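Probable hydrogenase maturation factor HypB (Methanocaldococcus jannaschii, PDB 2HF9) probably uses its GTP binding and slow GTP hydrolysis to drive nickel insertion during the maturation of [NiFe] hydrogenases. Local coordinates at residues G50-I55 and K78-R83. Numbering follows the deposited sequence.
With MG (magnesium ion), chain C; GSP (5'-guanosine-diphosphate-monothiophosphate), chain E.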
ATOM      1  N   GLY A  50      -5.401   8.058   3.778  1.00  8.53           N
ATOM      2  CA  GLY A  50      -6.028   9.083   4.617  1.00  8.21           C
ATOM      3  C   GLY A  50      -6.689   8.569   5.886  1.00  7.88           C
ATOM      4  O   GLY A  50      -7.514   9.270   6.469  1.00  8.09           O
ATOM      5  N   LYS A  51      -6.309   7.366   6.327  1.00  7.75           N
ATOM      6  CA  LYS A  51      -6.907   6.727   7.511  1.00  7.58           C
ATOM      7  C   LYS A  51      -6.768   7.591   8.763  1.00  7.00           C
ATOM      8  O   LYS A  51      -7.739   7.814   9.486  1.00  6.38           O
ATOM      9  CB  LYS A  51      -6.281   5.346   7.776  1.00  7.51           C
ATOM     10  CG  LYS A  51      -6.411   4.332   6.640  1.00  8.70           C
ATOM     11  CD  LYS A  51      -5.847   2.948   7.032  1.00  8.89           C
ATOM     12  CE  LYS A  51      -4.314   2.920   7.106  1.00 10.90           C
ATOM     13  NZ  LYS A  51      -3.672   3.386   5.846  1.00 13.16           N
ATOM     14  N   THR A  52      -5.554   8.068   9.022  1.00  6.97           N
ATOM     15  CA  THR A  52      -5.296   8.852  10.232  1.00  6.84           C
ATOM     16  C   THR A  52      -6.030  10.185  10.197  1.00  7.05           C
ATOM     17  O   THR A  52      -6.681  10.555  11.172  1.00  7.38           O
ATOM     18  CB  THR A  52      -3.800   9.060  10.487  1.00  6.67           C
ATOM     19  OG1 THR A  52      -3.165   7.781  10.596  1.00  5.59           O
ATOM     20  CG2 THR A  52      -3.579   9.829  11.790  1.00  6.99           C
ATOM     21  N   LEU A  53      -5.945  10.889   9.069  1.00  7.50           N
ATOM     22  CA  LEU A  53      -6.656  12.156   8.922  1.00  7.71           C
ATOM     23  C   LEU A  53      -8.168  11.983   9.101  1.00  7.51           C
ATOM     24  O   LEU A  53      -8.816  12.820   9.726  1.00  7.48           O
ATOM     25  CB  LEU A  53      -6.332  12.824   7.585  1.00  7.82           C
ATOM     26  CG  LEU A  53      -6.762  14.290   7.414  1.00  7.84           C
ATOM     27  CD1 LEU A  53      -6.300  15.181   8.571  1.00  8.78           C
ATOM     28  CD2 LEU A  53      -6.254  14.831   6.084  1.00  8.27           C
ATOM     29  N   LEU A  54      -8.718  10.894   8.566  1.00  7.64           N
ATOM     30  CA  LEU A  54     -10.132  10.570   8.754  1.00  7.74           C
ATOM     31  C   LEU A  54     -10.457  10.335  10.227  1.00  7.89           C
ATOM     32  O   LEU A  54     -11.442  10.871  10.744  1.00  7.82           O
ATOM     33  CB  LEU A  54     -10.535   9.346   7.919  1.00  7.77           C
ATOM     34  CG  LEU A  54     -11.987   8.857   8.045  1.00  8.18           C
ATOM     35  CD1 LEU A  54     -12.995   9.954   7.673  1.00  7.99           C
ATOM     36  CD2 LEU A  54     -12.216   7.604   7.207  1.00  7.22           C
ATOM     37  N   ILE A  55      -9.626   9.537  10.893  1.00  8.00           N
ATOM     38  CA  ILE A  55      -9.812   9.235  12.315  1.00  8.32           C
ATOM     39  C   ILE A  55      -9.733  10.521  13.151  1.00  8.77           C
ATOM     40  O   ILE A  55     -10.568  10.747  14.038  1.00  8.74           O
ATOM     41  CB  ILE A  55      -8.812   8.144  12.800  1.00  8.43           C
ATOM     42  CG1 ILE A  55      -9.272   6.761  12.323  1.00  8.05           C
ATOM     43  CG2 ILE A  55      -8.667   8.158  14.329  1.00  8.20           C
ATOM     44  CD1 ILE A  55      -8.223   5.668  12.449  1.00  8.31           C
ATOM     45  N   LYS A  78       4.177   5.141  16.638  1.00 11.67           N
ATOM     46  CA  LYS A  78       4.163   6.447  17.309  1.00 12.33           C
ATOM     47  C   LYS A  78       3.653   7.601  16.437  1.00 11.85           C
ATOM     48  O   LYS A  78       2.965   8.480  16.936  1.00 11.52           O
ATOM     49  CB  LYS A  78       5.534   6.790  17.914  1.00 12.40           C
ATOM     50  CG  LYS A  78       6.653   6.975  16.898  1.00 13.36           C
ATOM     51  CD  LYS A  78       7.930   7.464  17.558  1.00 13.60           C
ATOM     52  CE  LYS A  78       9.051   7.600  16.534  1.00 16.11           C
ATOM     53  NZ  LYS A  78      10.346   7.989  17.167  1.00 17.47           N
ATOM     54  N   PHE A  79       3.983   7.591  15.145  1.00 11.88           N
ATOM     55  CA  PHE A  79       3.585   8.685  14.247  1.00 12.12           C
ATOM     56  C   PHE A  79       2.080   8.949  14.290  1.00 12.01           C
ATOM     57  O   PHE A  79       1.641  10.085  14.479  1.00 12.00           O
ATOM     58  CB  PHE A  79       4.038   8.414  12.807  1.00 12.29           C
ATOM     59  CG  PHE A  79       5.533   8.405  12.628  1.00 12.78           C
ATOM     60  CD1 PHE A  79       6.223   7.207  12.501  1.00 13.01           C
ATOM     61  CD2 PHE A  79       6.249   9.597  12.601  1.00 14.08           C
ATOM     62  CE1 PHE A  79       7.608   7.194  12.340  1.00 13.40           C
ATOM     63  CE2 PHE A  79       7.629   9.597  12.447  1.00 14.27           C
ATOM     64  CZ  PHE A  79       8.312   8.389  12.314  1.00 13.75           C
ATOM     65  N   ASP A  80       1.292   7.893  14.128  1.00 12.05           N
ATOM     66  CA  ASP A  80      -0.161   8.036  14.118  1.00 11.96           C
ATOM     67  C   ASP A  80      -0.766   8.073  15.511  1.00 12.32           C
ATOM     68  O   ASP A  80      -1.777   8.744  15.727  1.00 11.92           O
ATOM     69  CB  ASP A  80      -0.799   6.940  13.275  1.00 11.72           C
ATOM     70  CG  ASP A  80      -0.466   7.081  11.804  1.00 11.38           C
ATOM     71  OD1 ASP A  80       0.148   8.098  11.409  1.00 11.80           O
ATOM     72  OD2 ASP A  80      -0.833   6.180  11.034  1.00  9.24           O
ATOM     73  N   ALA A  81      -0.153   7.350  16.448  1.00 12.65           N
ATOM     74  CA  ALA A  81      -0.577   7.397  17.847  1.00 13.39           C
ATOM     75  C   ALA A  81      -0.514   8.833  18.374  1.00 14.03           C
ATOM     76  O   ALA A  81      -1.484   9.323  18.957  1.00 14.03           O
ATOM     77  CB  ALA A  81       0.279   6.470  18.703  1.00 13.24           C
ATOM     78  N   GLU A  82       0.617   9.501  18.142  1.00 14.85           N
ATOM     79  CA  GLU A  82       0.825  10.888  18.580  1.00 15.86           C
ATOM     80  C   GLU A  82      -0.191  11.853  17.955  1.00 16.17           C
ATOM     81  O   GLU A  82      -0.687  12.767  18.627  1.00 16.48           O
ATOM     82  CB  GLU A  82       2.262  11.341  18.297  1.00 16.07           C
ATOM     83  CG  GLU A  82       3.299  10.741  19.252  1.00 16.47           C
ATOM     84  CD  GLU A  82       4.738  10.999  18.828  1.00 16.55           C
ATOM     85  OE1 GLU A  82       4.976  11.899  17.993  1.00 18.10           O
ATOM     86  OE2 GLU A  82       5.641  10.296  19.338  1.00 17.19           O
ATOM     87  N   ARG A  83      -0.507  11.631  16.679  1.00 16.50           N
ATOM     88  CA  ARG A  83      -1.536  12.413  15.980  1.00 16.84           C
ATOM     89  C   ARG A  83      -2.914  12.259  16.625  1.00 16.96           C
ATOM     90  O   ARG A  83      -3.600  13.250  16.861  1.00 17.49           O
ATOM     91  CB  ARG A  83      -1.582  12.062  14.485  1.00 16.62           C
ATOM     92  CG  ARG A  83      -0.556  12.821  13.649  1.00 16.91           C
ATOM     93  CD  ARG A  83      -0.439  12.290  12.224  1.00 16.88           C
ATOM     94  NE  ARG A  83      -1.598  12.621  11.391  1.00 16.91           N
ATOM     95  CZ  ARG A  83      -1.738  12.264  10.116  1.00 17.01           C
ATOM     96  NH1 ARG A  83      -0.797  11.558   9.503  1.00 17.29           N
ATOM     97  NH2 ARG A  83      -2.833  12.608   9.450  1.00 17.19           N
TER
HETATM   98 MG    MG C 301      -1.978   6.685   9.313  1.00  9.08          MG
HETATM   99  PG  GSP E 300      -0.449   5.585   6.723  1.00 11.07           P
HETATM  100  O3B GSP E 300      -1.248   6.747   5.947  1.00  9.62           O
HETATM  101  S1G GSP E 300      -0.581   4.106   5.847  1.00 14.64           S
HETATM  102  O2G GSP E 300       1.018   6.047   6.783  1.00 11.12           O
HETATM  103  O3G GSP E 300      -1.013   5.451   8.147  1.00 11.07           O
HETATM  104  PB  GSP E 300      -2.774   7.174   6.249  1.00  7.54           P
HETATM  105  O1B GSP E 300      -3.670   6.340   5.421  1.00  6.95           O
HETATM  106  O2B GSP E 300      -3.120   7.144   7.682  1.00  6.70           O
HETATM  107  PA  GSP E 300      -2.681  10.083   6.291  1.00  8.40           P
HETATM  108  O1A GSP E 300      -3.857  10.423   7.127  1.00  7.61           O
HETATM  109  O2A GSP E 300      -1.412  10.184   7.056  1.00  7.27           O
HETATM  110  O3A GSP E 300      -2.838   8.644   5.586  1.00  7.92           O
HETATM  111  O5' GSP E 300      -2.697  11.027   4.997  1.00  8.66           O
HETATM  112  C5' GSP E 300      -1.712  10.903   3.990  1.00  9.19           C
HETATM  113  C4' GSP E 300      -1.510  12.246   3.295  1.00  9.10           C
HETATM  114  O4' GSP E 300      -2.634  12.568   2.493  1.00  8.82           O
HETATM  115  C3' GSP E 300      -1.330  13.404   4.263  1.00  9.46           C
HETATM  116  O3' GSP E 300      -0.347  14.237   3.691  1.00 10.23           O
HETATM  117  C2' GSP E 300      -2.673  14.100   4.266  1.00  9.52           C
HETATM  118  O2' GSP E 300      -2.558  15.480   4.492  1.00 11.22           O
HETATM  119  C1' GSP E 300      -3.166  13.832   2.857  1.00  8.75           C
HETATM  120  N9  GSP E 300      -4.622  13.736   2.671  1.00  8.24           N
HETATM  121  C8  GSP E 300      -5.506  12.885   3.288  1.00  8.37           C
HETATM  122  N7  GSP E 300      -6.733  13.108   2.765  1.00  8.78           N
HETATM  123  C5  GSP E 300      -6.639  14.071   1.819  1.00  8.34           C
HETATM  124  C6  GSP E 300      -7.577  14.672   0.980  1.00  8.74           C
HETATM  125  O6  GSP E 300      -8.758  14.334   1.025  1.00  7.63           O
HETATM  126  N1  GSP E 300      -7.162  15.646   0.090  1.00  8.29           N
HETATM  127  C2  GSP E 300      -5.831  16.026   0.039  1.00  8.22           C
HETATM  128  N2  GSP E 300      -5.438  16.967  -0.813  1.00  8.01           N
HETATM  129  N3  GSP E 300      -4.903  15.425   0.870  1.00  8.10           N
HETATM  130  C4  GSP E 300      -5.310  14.463   1.743  1.00  8.28           C
HETATM  131  O   HOH W   1      -0.765   8.272   8.886  1.00  8.69           O
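T52 and D80 meet through a magnesium ion: T52 OG1 and D80 OD2 each bind the metal at 2.1 Å and come within 2.9 Å of each other as neighbouring ligands. E125, one water, and a beta- and a gamma-phosphate oxygen of GSP, the thiophosphate analogue of GTP, complete the shell. A threonine suits this place because its two branches do different work. OG1 lies anti to the carbonyl carbon (chi1 -58°) and faces the metal, while CG2 is sent toward R83. An aspartate suits its own place likewise: OD2 takes the metal, while OD1 is hydrogen-bonded to the metal-bound water, which also bonds GSP O2A, and forms a salt bridge with K158 of the second subunit.

R83 reaches across from helix 78-85. Its CB and CD both pass T52 CG2 at 4.0 Å, and a bend about the CG-CD bond (chi3 72°) turns NE and one guanidinium face over that methyl, which stands 3.4 Å above the plane. NE is the atom nearest to CG2. Beyond CZ, NH1 donates to GSP O2A at 2.9 Å, close to the guanidinium plane, and NH2 makes a weak bond to O1A as well as a salt bridge to E56. Only a flat, charged group with several N-H donors serves all three. A leucine here would probably leave O2A without its charged donor and E56 without its salt-bridge mate.

L53 N donates to the same O1A, beside R83 NH2. On the beta-phosphate, T52 N holds O2B, and O1B collects G50 N, K51 N and K51 NZ. Glycine suits position 50: at phi 125° a CB would press on the preceding carbonyl O, and would also crowd guanine C8. Backbone amides and a lysine wrapped round the beta-phosphate, followed by a magnesium-binding threonine, are the P-loop (Walker A) of the SIMIBI-class G3E GTPases.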